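Local coordinates for macrolide export ATP-binding/permease protein MacB (Actinobacillus actinomycetemcomitans, PDB 3FTJ), which probably exports macrolides across the inner membrane as the ATP-driven transporter of the tripartite MacAB-TdeA efflux system, this chain being its periplasmic region, at residues Y48-T53 / I180-N185; M16-G21 / I176-S181; Q105-D110 / F135-V140; L89-L94 / E121-K126; T56-I61 / V128-R133. All blocks are in the same frame, centred on the assembly; numbering follows the deposited sequence.

Contact 1 (Y48-T53 / I180-N185); sequences YIQSVT and ISDDVN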
# COMPACT_ATOMS: atom_id res chain seq x y z
N TYR A 48 -1.26 -20.22 -3.54
CA TYR A 48 -2.56 -19.59 -3.71
C TYR A 48 -2.47 -18.06 -3.77
O TYR A 48 -3.49 -17.38 -3.83
CB TYR A 48 -3.51 -20.01 -2.58
CG TYR A 48 -2.96 -19.77 -1.19
CD1 TYR A 48 -2.15 -20.72 -0.58
CD2 TYR A 48 -3.24 -18.61 -0.50
CE1 TYR A 48 -1.65 -20.52 0.69
CE2 TYR A 48 -2.74 -18.40 0.77
CZ TYR A 48 -1.94 -19.35 1.36
OH TYR A 48 -1.44 -19.13 2.63
N ILE A 49 -1.25 -17.53 -3.78
CA ILE A 49 -1.06 -16.09 -3.77
C ILE A 49 -0.44 -15.59 -5.08
O ILE A 49 0.61 -16.08 -5.50
CB ILE A 49 -0.22 -15.64 -2.55
CG1 ILE A 49 -1.05 -15.74 -1.27
CG2 ILE A 49 0.28 -14.21 -2.73
CD1 ILE A 49 -0.25 -15.58 0.01
N GLN A 50 -1.10 -14.63 -5.71
CA GLN A 50 -0.69 -14.14 -7.03
C GLN A 50 0.27 -12.95 -6.96
O GLN A 50 1.17 -12.82 -7.78
CB GLN A 50 -1.93 -13.78 -7.85
CG GLN A 50 -1.62 -13.18 -9.21
CD GLN A 50 -2.86 -12.97 -10.06
OE1 GLN A 50 -2.79 -12.40 -11.15
NE2 GLN A 50 -4.01 -13.41 -9.55
N SER A 51 0.08 -12.08 -5.97
CA SER A 51 1.00 -10.98 -5.76
C SER A 51 0.91 -10.45 -4.33
O SER A 51 -0.11 -10.59 -3.66
CB SER A 51 0.75 -9.84 -6.75
OG SER A 51 -0.42 -9.11 -6.40
N VAL A 52 2.00 -9.85 -3.88
CA VAL A 52 2.10 -9.31 -2.53
C VAL A 52 2.67 -7.89 -2.58
O VAL A 52 3.72 -7.65 -3.18
CB VAL A 52 3.02 -10.19 -1.68
CG1 VAL A 52 3.17 -9.62 -0.28
CG2 VAL A 52 2.48 -11.63 -1.65
N THR A 53 1.97 -6.95 -1.95
CA THR A 53 2.39 -5.56 -1.92
C THR A 53 2.57 -5.04 -0.50
O THR A 53 1.59 -4.84 0.21
CB THR A 53 1.36 -4.68 -2.63
OG1 THR A 53 1.20 -5.15 -3.98
CG2 THR A 53 1.82 -3.23 -2.65
N ILE A 180 -5.23 -12.73 -4.33
CA ILE A 180 -5.53 -14.16 -4.23
C ILE A 180 -5.62 -14.80 -5.61
O ILE A 180 -6.12 -14.19 -6.56
CB ILE A 180 -6.84 -14.37 -3.44
CG1 ILE A 180 -6.60 -14.14 -1.95
CG2 ILE A 180 -7.39 -15.75 -3.64
CD1 ILE A 180 -5.50 -15.01 -1.38
N SER A 181 -5.12 -16.03 -5.73
CA SER A 181 -5.26 -16.79 -6.97
C SER A 181 -6.72 -16.79 -7.41
O SER A 181 -7.63 -16.96 -6.60
CB SER A 181 -4.76 -18.24 -6.79
OG SER A 181 -3.37 -18.28 -6.51
N ASP A 182 -6.93 -16.61 -8.71
CA ASP A 182 -8.28 -16.54 -9.26
C ASP A 182 -9.09 -17.80 -8.95
O ASP A 182 -10.30 -17.73 -8.74
CB ASP A 182 -8.22 -16.31 -10.78
CG ASP A 182 -7.30 -15.15 -11.16
OD1 ASP A 182 -6.87 -15.10 -12.34
OD2 ASP A 182 -7.02 -14.29 -10.30
N ASP A 183 -8.42 -18.95 -8.90
CA ASP A 183 -9.12 -20.23 -8.77
C ASP A 183 -9.14 -20.82 -7.36
O ASP A 183 -9.28 -22.03 -7.20
CB ASP A 183 -8.56 -21.25 -9.77
CG ASP A 183 -7.06 -21.49 -9.60
OD1 ASP A 183 -6.58 -21.42 -8.45
OD2 ASP A 183 -6.38 -21.73 -10.62
N VAL A 184 -9.01 -19.98 -6.33
CA VAL A 184 -9.04 -20.49 -4.95
C VAL A 184 -10.16 -19.87 -4.11
O VAL A 184 -10.49 -18.69 -4.26
CB VAL A 184 -7.68 -20.30 -4.23
CG1 VAL A 184 -7.29 -18.85 -4.21
CG2 VAL A 184 -7.76 -20.83 -2.80
N ASN A 185 -10.72 -20.69 -3.23
CA ASN A 185 -11.78 -20.28 -2.31
C ASN A 185 -11.32 -19.19 -1.35
O ASN A 185 -10.45 -19.42 -0.50
CB ASN A 185 -12.28 -21.50 -1.53
CG ASN A 185 -13.43 -21.19 -0.60
OD1 ASN A 185 -13.34 -20.31 0.27
ND2 ASN A 185 -14.53 -21.92 -0.77
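Tyr48 and Ser181 meet through the backbone. Ser181 N gives a hydrogen bond of 2.8 Å to Tyr48 O, nearly straight at the proton (167°). The donor stands well above the carbonyl plane, so the bond does not follow a lone pair. Beside it, the side chains of Tyr48 and Ile180 touch. Ile180 CD1 lies at the edge of the Tyr48 ring, near its plane, 4.3 Å from Tyr48 CD2. Val184 CG1 also packs on Tyr48, 4.3 Å from Tyr48 CB.

The second polar link is at the surface. The Gln50 chain is fully extended, with CG anti to the backbone N (chi1 177°), and this carries the amide across to Asp182. Gln50 NE2 donates to Asp182 OD2 at 3.2 Å with a bent angle of 140°. The carboxylate oxygen lies in the Gln50 amide plane but is itself met from above the carboxylate. The stronger partner of Asp182 is Lys179, which forms a salt bridge to the same oxygen.

A type I turn from Ser181 to Val184 brings Asp182 and Val184 to this place. Asn185 then caps helix 186-201, and Ser192 of that helix packs on Tyr48. Ile49 and Ile180 form an antiparallel non-hydrogen-bonded pair. Next to it, Gln50 and Ser51 both face Lys179, which makes a classic beta bulge in the periplasmic sheet.

Contact 2 (M16-G21 / I176-S181); sequences MTIFNG and ITVKIS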
# COMPACT_ATOMS: atom_id res chain seq x y z
N MET A 16 -6.88 -9.12 -0.31
CA MET A 16 -7.00 -8.97 1.13
C MET A 16 -5.85 -8.12 1.60
O MET A 16 -4.74 -8.24 1.09
CB MET A 16 -6.92 -10.33 1.82
CG MET A 16 -7.98 -11.30 1.37
SD MET A 16 -7.80 -12.89 2.18
CE MET A 16 -9.16 -13.76 1.40
N THR A 17 -6.12 -7.25 2.58
CA THR A 17 -5.09 -6.40 3.16
C THR A 17 -4.88 -6.77 4.61
O THR A 17 -5.82 -6.79 5.41
CB THR A 17 -5.45 -4.90 3.04
OG1 THR A 17 -5.70 -4.57 1.67
CG2 THR A 17 -4.31 -4.01 3.58
N ILE A 18 -3.64 -7.08 4.96
CA ILE A 18 -3.28 -7.44 6.32
C ILE A 18 -2.70 -6.22 7.05
O ILE A 18 -1.78 -5.57 6.55
CB ILE A 18 -2.27 -8.59 6.31
CG1 ILE A 18 -2.77 -9.71 5.40
CG2 ILE A 18 -2.04 -9.10 7.72
CD1 ILE A 18 -1.68 -10.44 4.68
N PHE A 19 -3.25 -5.93 8.23
CA PHE A 19 -2.87 -4.76 9.02
C PHE A 19 -2.34 -5.17 10.39
O PHE A 19 -2.76 -6.17 10.95
CB PHE A 19 -4.09 -3.87 9.26
CG PHE A 19 -4.58 -3.16 8.04
CD1 PHE A 19 -4.02 -1.96 7.65
CD2 PHE A 19 -5.62 -3.68 7.30
CE1 PHE A 19 -4.47 -1.30 6.53
CE2 PHE A 19 -6.08 -3.02 6.18
CZ PHE A 19 -5.51 -1.83 5.80
N ASN A 20 -1.43 -4.36 10.94
CA ASN A 20 -1.00 -4.54 12.32
C ASN A 20 -2.14 -4.29 13.29
O ASN A 20 -3.00 -3.45 13.03
CB ASN A 20 0.14 -3.57 12.65
CG ASN A 20 1.35 -3.79 11.78
OD1 ASN A 20 1.77 -2.90 11.05
ND2 ASN A 20 1.90 -4.98 11.84
N GLY A 21 -2.15 -5.01 14.40
CA GLY A 21 -3.11 -4.75 15.45
C GLY A 21 -4.32 -5.66 15.44
O GLY A 21 -4.28 -6.74 14.84
N ILE A 176 0.13 -5.27 4.34
CA ILE A 176 0.48 -6.07 3.18
C ILE A 176 -0.80 -6.40 2.43
O ILE A 176 -1.72 -6.99 2.99
CB ILE A 176 1.12 -7.42 3.60
CG1 ILE A 176 2.43 -7.19 4.36
CG2 ILE A 176 1.35 -8.31 2.39
CD1 ILE A 176 2.91 -8.42 5.12
N THR A 177 -0.88 -6.02 1.16
CA THR A 177 -2.02 -6.43 0.37
C THR A 177 -1.64 -7.60 -0.53
O THR A 177 -0.63 -7.55 -1.23
CB THR A 177 -2.58 -5.28 -0.48
OG1 THR A 177 -2.94 -4.18 0.38
CG2 THR A 177 -3.80 -5.74 -1.26
N VAL A 178 -2.43 -8.67 -0.47
CA VAL A 178 -2.19 -9.86 -1.27
C VAL A 178 -3.28 -10.00 -2.32
O VAL A 178 -4.45 -9.69 -2.06
CB VAL A 178 -2.13 -11.16 -0.42
CG1 VAL A 178 -1.14 -11.02 0.74
CG2 VAL A 178 -3.50 -11.51 0.11
N LYS A 179 -2.90 -10.44 -3.52
CA LYS A 179 -3.87 -10.76 -4.55
C LYS A 179 -4.01 -12.27 -4.54
O LYS A 179 -3.02 -12.99 -4.70
CB LYS A 179 -3.39 -10.29 -5.92
CG LYS A 179 -4.49 -9.82 -6.86
CD LYS A 179 -5.34 -10.97 -7.38
CE LYS A 179 -6.25 -10.50 -8.52
NZ LYS A 179 -7.06 -11.60 -9.11
N ILE A 180 -5.23 -12.73 -4.33
CA ILE A 180 -5.53 -14.16 -4.23
C ILE A 180 -5.62 -14.80 -5.61
O ILE A 180 -6.12 -14.19 -6.56
CB ILE A 180 -6.84 -14.37 -3.44
CG1 ILE A 180 -6.60 -14.14 -1.95
CG2 ILE A 180 -7.39 -15.75 -3.64
CD1 ILE A 180 -5.50 -15.01 -1.38
N SER A 181 -5.12 -16.03 -5.73
CA SER A 181 -5.26 -16.79 -6.97
C SER A 181 -6.72 -16.79 -7.41
O SER A 181 -7.63 -16.96 -6.60
CB SER A 181 -4.76 -18.24 -6.79
OG SER A 181 -3.37 -18.28 -6.51
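Strands 16-20 and 176-180 run antiparallel at 159°, with four backbone hydrogen bonds, two in the Met16-Val178 pair and two in the Ile18-Ile176 pair. Met16 N donates to Val178 O at 3.0 Å. In return, Val178 N donates to Met16 O at 2.8 Å. Ile18 and Ile176 do the same, and the bond from Ile18 N to Ile176 O is almost straight at 177°. Between these pairs, Thr17 and Thr177 form the non-hydrogen-bonded pair.

The two threonines share one face of the sheet. In both, OG1 lies beside the backbone N and anti to the carbonyl carbon (chi1 near -57°). This turns the hydroxyls toward each other, and Thr17 OG1 and Thr177 OG1 are hydrogen-bonded at 3.1 Å. Either could be the donor. Each methyl also lies near the other residue's hydroxyl.

Strand 175-180 is an inner strand of the mixed sheet, since strand 49-64 pairs with its other edge. Strand 206-209 likewise borders strand 15-20. Helix 186-201 covers the face that carries Met16, Ile18, Ile176 and Val178, and Leu193 of that helix touches both Ile18 and Val178.

On this covered face the contacts are apolar. Ile18 CD1 reaches diagonally to Val178 CG1 at 4.0 Å and also touches Ile176 CB. Met16 uses two parts of its chain. Its CB packs on Val178 CG2 at 4.0 Å. The extended chain then takes the terminal methyl CE to Ile180 CG1, 4.2 Å away.

Contact 3 (Q105-D110 / F135-V140); sequences QVVVLD and FRVIGV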
# COMPACT_ATOMS: atom_id res chain seq x y z
N GLN A 105 15.36 6.29 -5.85
CA GLN A 105 14.61 7.42 -5.33
C GLN A 105 13.76 8.01 -6.44
O GLN A 105 14.06 9.07 -7.00
CB GLN A 105 15.55 8.46 -4.72
CG GLN A 105 16.19 7.97 -3.43
CD GLN A 105 17.41 8.77 -3.02
OE1 GLN A 105 18.37 8.22 -2.49
NE2 GLN A 105 17.39 10.08 -3.26
N VAL A 106 12.72 7.28 -6.79
CA VAL A 106 11.78 7.72 -7.81
C VAL A 106 10.40 7.75 -7.19
O VAL A 106 10.12 7.00 -6.26
CB VAL A 106 11.77 6.78 -9.05
CG1 VAL A 106 13.11 6.84 -9.79
CG2 VAL A 106 11.43 5.36 -8.63
N VAL A 107 9.54 8.62 -7.69
CA VAL A 107 8.22 8.72 -7.13
C VAL A 107 7.15 8.77 -8.21
O VAL A 107 7.37 9.32 -9.30
CB VAL A 107 8.12 9.95 -6.17
CG1 VAL A 107 8.41 11.24 -6.89
CG2 VAL A 107 6.75 9.99 -5.53
N VAL A 108 6.01 8.16 -7.92
CA VAL A 108 4.85 8.27 -8.78
C VAL A 108 3.81 9.16 -8.09
O VAL A 108 3.45 8.92 -6.94
CB VAL A 108 4.26 6.87 -9.10
CG1 VAL A 108 2.94 7.00 -9.84
CG2 VAL A 108 5.26 6.04 -9.93
N LEU A 109 3.35 10.19 -8.79
CA LEU A 109 2.42 11.14 -8.20
C LEU A 109 0.95 10.75 -8.37
O LEU A 109 0.55 10.10 -9.33
CB LEU A 109 2.63 12.54 -8.77
CG LEU A 109 4.00 13.18 -8.54
CD1 LEU A 109 3.94 14.63 -9.00
CD2 LEU A 109 4.39 13.09 -7.08
N ASP A 110 0.17 11.16 -7.38
CA ASP A 110 -1.28 11.12 -7.44
C ASP A 110 -1.75 12.21 -8.41
O ASP A 110 -1.07 13.21 -8.62
CB ASP A 110 -1.80 11.42 -6.03
CG ASP A 110 -3.27 11.28 -5.91
OD1 ASP A 110 -3.71 10.37 -5.16
OD2 ASP A 110 -3.99 12.08 -6.55
N PHE A 135 13.67 12.92 -4.58
CA PHE A 135 13.10 11.87 -5.41
C PHE A 135 12.78 12.43 -6.78
O PHE A 135 12.31 13.57 -6.89
CB PHE A 135 11.79 11.35 -4.82
CG PHE A 135 11.96 10.53 -3.58
CD1 PHE A 135 12.14 11.14 -2.35
CD2 PHE A 135 11.92 9.15 -3.64
CE1 PHE A 135 12.30 10.38 -1.21
CE2 PHE A 135 12.06 8.39 -2.49
CZ PHE A 135 12.26 9.01 -1.28
N ARG A 136 13.00 11.63 -7.82
CA ARG A 136 12.67 12.04 -9.18
C ARG A 136 11.29 11.52 -9.60
O ARG A 136 11.00 10.34 -9.48
CB ARG A 136 13.74 11.55 -10.16
CG ARG A 136 13.39 11.75 -11.62
CD ARG A 136 14.59 11.47 -12.51
NE ARG A 136 15.15 10.14 -12.28
CZ ARG A 136 14.71 9.03 -12.88
NH1 ARG A 136 13.70 9.10 -13.74
NH2 ARG A 136 15.28 7.86 -12.62
N VAL A 137 10.43 12.43 -10.07
CA VAL A 137 9.09 12.07 -10.52
C VAL A 137 9.13 11.30 -11.85
O VAL A 137 9.62 11.81 -12.86
CB VAL A 137 8.21 13.32 -10.67
CG1 VAL A 137 6.80 12.92 -11.12
CG2 VAL A 137 8.15 14.08 -9.36
N ILE A 138 8.62 10.07 -11.84
CA ILE A 138 8.70 9.24 -13.04
C ILE A 138 7.33 9.03 -13.70
O ILE A 138 7.24 8.60 -14.85
CB ILE A 138 9.35 7.85 -12.76
CG1 ILE A 138 8.56 7.06 -11.71
CG2 ILE A 138 10.80 8.00 -12.33
CD1 ILE A 138 8.92 5.58 -11.67
N GLY A 139 6.26 9.36 -12.98
CA GLY A 139 4.93 9.13 -13.50
C GLY A 139 3.82 9.70 -12.64
O GLY A 139 4.07 10.29 -11.58
N VAL A 140 2.59 9.51 -13.11
CA VAL A 140 1.39 10.02 -12.47
C VAL A 140 0.26 9.01 -12.63
O VAL A 140 0.07 8.46 -13.72
CB VAL A 140 0.92 11.34 -13.12
CG1 VAL A 140 -0.32 11.89 -12.42
CG2 VAL A 140 2.04 12.36 -13.09
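The Phe135 ring lies against Gln105. Gln105 CG sits over one face of the ring, 4.2 Å above the plane and offset toward the rim. Val106 N is at the ring edge, near its plane, 3.7 Å from Phe135 CD2. The Arg136 guanidinium is the other flat group. Val106 CG1 lies over one of its faces, 3.7 Å from Arg136 NH2, because the arginine chain bends at chi3 (55°) and the two side chains point the same way. The amide end of Gln105 bonds to Pro134 O.

Strands 106-110 and 133-141 are parallel neighbours. Val107 takes part in two of their backbone bonds: its N donates to Arg136 O and its O accepts from Ile138 N. Arg136 N to Gln105 O and Leu109 N to Gly139 O complete the set, both at 2.9 Å.

Ile138 packs toward Val106 and Val108. Its CG2 meets Val106 CG1 at 3.6 Å, and its CG1 meets Val108 CG2 at 3.9 Å. On the face of Val107, Leu109 and Val137, the Leu109 side chain crosses Val137 at about a right angle, with Leu109 CG 3.8 Å from Val137 CG1. Leu156 of strand 155-159 adds to this layer, and helix 111-118 lies beyond Leu109.

The contact is therefore mainly a buried aliphatic one. Four backbone bonds cross it, and neighbouring strands take up others, such as Val108 with Tyr157. Arg136 ends at the exposed margin.

Contact 4 (L89-L94 / E121-K126); sequences LKQGRL and ENPLGK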
# COMPACT_ATOMS: atom_id res chain seq x y z
N LEU A 89 -2.37 4.42 -14.69
CA LEU A 89 -1.27 5.24 -15.17
C LEU A 89 -1.83 6.30 -16.13
O LEU A 89 -2.53 5.97 -17.08
CB LEU A 89 -0.20 4.40 -15.88
CG LEU A 89 0.99 5.14 -16.49
CD1 LEU A 89 1.78 5.91 -15.44
CD2 LEU A 89 1.91 4.18 -17.22
N LYS A 90 -1.52 7.56 -15.86
CA LYS A 90 -2.01 8.67 -16.68
C LYS A 90 -0.88 9.29 -17.49
O LYS A 90 -1.13 9.93 -18.51
CB LYS A 90 -2.65 9.75 -15.81
CG LYS A 90 -3.96 9.32 -15.15
CD LYS A 90 -4.96 8.83 -16.19
CE LYS A 90 -6.16 8.17 -15.54
NZ LYS A 90 -7.05 7.50 -16.55
N GLN A 91 0.36 9.11 -17.03
CA GLN A 91 1.49 9.77 -17.66
C GLN A 91 2.83 9.23 -17.16
O GLN A 91 2.96 8.85 -15.99
CB GLN A 91 1.40 11.28 -17.42
CG GLN A 91 2.53 12.07 -18.03
CD GLN A 91 2.49 13.53 -17.64
OE1 GLN A 91 1.63 13.97 -16.88
NE2 GLN A 91 3.44 14.30 -18.17
N GLY A 92 3.84 9.19 -18.03
CA GLY A 92 5.14 8.66 -17.67
C GLY A 92 5.13 7.15 -17.50
O GLY A 92 4.63 6.43 -18.36
N ARG A 93 5.67 6.67 -16.39
CA ARG A 93 5.73 5.24 -16.13
C ARG A 93 5.49 4.91 -14.65
O ARG A 93 5.54 5.80 -13.79
CB ARG A 93 7.09 4.67 -16.55
CG ARG A 93 8.23 5.00 -15.58
CD ARG A 93 9.54 4.38 -16.03
NE ARG A 93 10.66 4.70 -15.14
CZ ARG A 93 10.96 4.03 -14.02
NH1 ARG A 93 10.20 3.01 -13.64
NH2 ARG A 93 12.01 4.39 -13.29
N LEU A 94 5.23 3.64 -14.36
CA LEU A 94 5.07 3.15 -13.00
C LEU A 94 6.38 2.54 -12.50
O LEU A 94 7.35 2.42 -13.26
CB LEU A 94 3.97 2.09 -12.93
CG LEU A 94 2.56 2.48 -13.37
CD1 LEU A 94 1.61 1.31 -13.15
CD2 LEU A 94 2.08 3.71 -12.63
N GLU A 121 2.43 22.54 -15.18
CA GLU A 121 3.81 22.19 -15.53
C GLU A 121 3.96 20.69 -15.79
O GLU A 121 3.21 19.87 -15.24
CB GLU A 121 4.76 22.62 -14.41
CG GLU A 121 4.57 24.06 -13.96
CD GLU A 121 5.09 24.32 -12.55
OE1 GLU A 121 6.12 23.72 -12.17
OE2 GLU A 121 4.46 25.11 -11.82
N ASN A 122 4.94 20.34 -16.61
CA ASN A 122 5.30 18.94 -16.81
C ASN A 122 6.05 18.41 -15.60
O ASN A 122 7.15 18.87 -15.31
CB ASN A 122 6.20 18.80 -18.04
CG ASN A 122 6.90 17.47 -18.07
OD1 ASN A 122 6.27 16.42 -18.00
ND2 ASN A 122 8.23 17.50 -18.18
N PRO A 123 5.46 17.43 -14.89
CA PRO A 123 6.07 16.87 -13.68
C PRO A 123 7.19 15.86 -13.96
O PRO A 123 8.10 15.70 -13.13
CB PRO A 123 4.89 16.16 -13.03
CG PRO A 123 4.16 15.61 -14.24
CD PRO A 123 4.15 16.81 -15.16
N LEU A 124 7.13 15.20 -15.11
CA LEU A 124 8.06 14.13 -15.43
C LEU A 124 9.51 14.61 -15.43
O LEU A 124 9.86 15.57 -16.11
CB LEU A 124 7.72 13.50 -16.79
CG LEU A 124 6.33 12.88 -16.95
CD1 LEU A 124 6.27 12.04 -18.22
CD2 LEU A 124 5.97 12.02 -15.74
N GLY A 125 10.34 13.94 -14.64
CA GLY A 125 11.76 14.23 -14.62
C GLY A 125 12.13 15.26 -13.58
O GLY A 125 13.31 15.49 -13.31
N LYS A 126 11.13 15.89 -12.98
CA LYS A 126 11.41 16.88 -11.94
C LYS A 126 11.62 16.28 -10.56
O LYS A 126 11.13 15.19 -10.25
CB LYS A 126 10.34 17.96 -11.95
CG LYS A 126 10.65 19.02 -13.00
CD LYS A 126 9.42 19.71 -13.48
CE LYS A 126 9.71 20.47 -14.75
NZ LYS A 126 8.55 21.30 -15.15
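Gln91 reaches Leu124 with a straight side chain. Chi1 (180°) and chi2 are both trans, and the chain carries the amide across to Leu124 and Asn122. Leu124 holds CG anti to its carbonyl carbon (chi1 -59°), which directs its branched end toward Gln91 and Gly92.

The meeting is mostly van der Waals. Gln91 NE2 lies 3.4 Å from Leu124 CG, and the aliphatic part of the glutamine follows, with Gln91 CG 3.7 Å from Leu124 CD1. Leu124 CD1 also packs directly on Gly92 CA, 3.6 Å away. The Pro123 ring comes from the opposite direction, with Pro123 CD 4.0 Å from Gln91 NE2. Asn122 OD1 is 3.5 Å from Gln91 NE2, and the two amide planes are 35° apart.

Bonds inside 121-126 shape its side of the contact. Lys126 N bonds to Pro123 O, and Lys126 NZ donates to Asn122 O at 2.8 Å. Weak bonds link the Asn122 amide to Leu124 N and O. Pro123 also packs on Val140, Lys114 and Phe118.

This is a surface contact between a type II turn, Pro123 to Lys126, and a strand corner at Gln91. Lys90 and Gln91 both face Val140, the pattern of a classic beta bulge.

Contact 5 (T56-I61 / V128-R133); sequences TSSSGI and VIFNKR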
# COMPACT_ATOMS: atom_id res chain seq x y z
N THR A 56 4.27 0.82 3.66
CA THR A 56 4.57 1.68 4.79
C THR A 56 4.43 3.11 4.30
O THR A 56 4.42 3.36 3.10
CB THR A 56 5.99 1.45 5.29
OG1 THR A 56 6.21 2.23 6.47
CG2 THR A 56 6.99 1.85 4.23
N SER A 57 4.29 4.06 5.21
CA SER A 57 4.26 5.45 4.79
C SER A 57 4.71 6.39 5.89
O SER A 57 4.88 5.98 7.05
CB SER A 57 2.87 5.86 4.30
OG SER A 57 1.92 5.83 5.36
N SER A 58 4.88 7.65 5.50
CA SER A 58 5.30 8.72 6.38
C SER A 58 4.68 9.99 5.85
O SER A 58 4.43 10.11 4.65
CB SER A 58 6.83 8.84 6.36
OG SER A 58 7.30 9.69 7.39
N SER A 59 4.41 10.94 6.73
CA SER A 59 3.80 12.20 6.35
C SER A 59 4.77 13.31 6.75
O SER A 59 5.17 13.40 7.90
CB SER A 59 2.48 12.37 7.09
OG SER A 59 1.90 13.62 6.81
N GLY A 60 5.17 14.13 5.79
CA GLY A 60 6.23 15.08 6.04
C GLY A 60 6.19 16.30 5.13
O GLY A 60 5.15 16.62 4.56
N ILE A 61 7.33 16.97 5.01
CA ILE A 61 7.40 18.21 4.26
C ILE A 61 8.02 17.97 2.90
O ILE A 61 9.11 17.42 2.79
CB ILE A 61 8.21 19.29 5.03
CG1 ILE A 61 7.39 19.83 6.21
CG2 ILE A 61 8.53 20.47 4.13
CD1 ILE A 61 7.12 18.82 7.28
N VAL A 128 11.40 16.19 -6.44
CA VAL A 128 10.67 16.61 -5.25
C VAL A 128 11.45 16.12 -4.03
O VAL A 128 12.02 15.03 -4.05
CB VAL A 128 9.23 16.07 -5.22
CG1 VAL A 128 8.49 16.44 -6.51
CG2 VAL A 128 9.22 14.57 -5.01
N ILE A 129 11.49 16.93 -2.98
CA ILE A 129 12.30 16.63 -1.81
C ILE A 129 11.41 16.35 -0.61
O ILE A 129 10.70 17.23 -0.12
CB ILE A 129 13.26 17.79 -1.49
CG1 ILE A 129 14.11 18.12 -2.72
CG2 ILE A 129 14.15 17.44 -0.32
CD1 ILE A 129 15.16 19.18 -2.44
N PHE A 130 11.45 15.11 -0.13
CA PHE A 130 10.69 14.72 1.05
C PHE A 130 11.60 14.64 2.28
O PHE A 130 12.57 13.87 2.30
CB PHE A 130 9.98 13.39 0.81
CG PHE A 130 9.08 12.96 1.94
CD1 PHE A 130 7.77 13.38 2.00
CD2 PHE A 130 9.56 12.15 2.94
CE1 PHE A 130 6.95 12.99 3.04
CE2 PHE A 130 8.75 11.75 3.99
CZ PHE A 130 7.44 12.17 4.02
N ASN A 131 11.30 15.45 3.30
CA ASN A 131 12.13 15.51 4.50
C ASN A 131 13.63 15.49 4.16
O ASN A 131 14.40 14.71 4.74
CB ASN A 131 11.78 14.38 5.48
CG ASN A 131 10.52 14.68 6.30
OD1 ASN A 131 10.09 13.86 7.10
ND2 ASN A 131 9.95 15.86 6.09
N LYS A 132 14.00 16.34 3.20
CA LYS A 132 15.40 16.54 2.79
C LYS A 132 15.94 15.53 1.77
O LYS A 132 17.04 15.70 1.26
CB LYS A 132 16.32 16.61 4.01
CG LYS A 132 16.02 17.76 4.95
CD LYS A 132 16.93 17.71 6.16
CE LYS A 132 18.35 18.06 5.79
NZ LYS A 132 19.21 18.12 7.01
N ARG A 133 15.16 14.50 1.47
CA ARG A 133 15.60 13.46 0.54
C ARG A 133 14.99 13.66 -0.85
O ARG A 133 13.77 13.68 -0.99
CB ARG A 133 15.24 12.08 1.10
CG ARG A 133 15.37 10.94 0.10
CD ARG A 133 16.77 10.41 0.06
NE ARG A 133 17.20 9.97 1.38
CZ ARG A 133 18.39 9.44 1.64
NH1 ARG A 133 19.27 9.29 0.66
NH2 ARG A 133 18.71 9.07 2.87
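One backbone hydrogen bond joins the two segments. Asn131 N donates to Ile61 O at 3.0 Å. The bond is close to straight at 165°, and the donor lies in the carbonyl plane. The same oxygen has a CH...O contact from Phe130 CA at 3.6 Å. Ile129 O also comes near, 3.3 Å from Ile61 O, but both are acceptors and do not bond.

The ring contact belongs to Phe130. A trans chi1 (-176°) points its ring away from the backbone N and swings it along strand 56-61. The far end of the ring does the touching. Phe130 CE1 is 3.5 Å from Gly60 N, and Phe130 CZ is 3.7 Å from Ser58 O. Phe130 CZ also meets Ser58 CB, at 4.1 Å. The backbone approaches the ring obliquely. The ring end lies directly against the Gly60 backbone, with no side chain between. Leu74 of strand 67-77 also packs on the ring.

A type I' turn from Phe130 to Arg133 makes this a tight beta hairpin between strands 127-130 and 133-141. Phe130 and Arg133 bond to each other in both directions, and Asn131 and Lys132 take the left-handed backbone angles of the turn. Strand 49-64 pairs antiparallel with strand 127-130 in the same mixed sheet, and Ile129 bonds to Val63 there. The axes of the short segments 56-61 and 128-130 are nonetheless 116° apart.

The remaining contact is at the surface. The Asn131 side chain lies beside Gly60 and Ile61.

How the contacts relate
All five contacts lie in the MacB-like periplasmic core region, and four of them reach one mixed sheet. Contacts 1 and 2 share Ile180 and Ser181, with centres 11 Å apart. Gln50 N probably bonds to Lys179 O, and Thr53 N to Thr177 O. Contacts 3, 4 and 5 lie on the opposite side of the chain's centre from contact 2. Contact 4 is 7 Å from contact 3, centre to centre, and Lys90 N probably bonds to Val140 O. Contact 5 is 12 Å from contact 3, where Phe135 N probably bonds to Val128 O. The long strand 49-64 spans both groups: contacts 1 and 5 both use it, yet their centres are 32 Å apart.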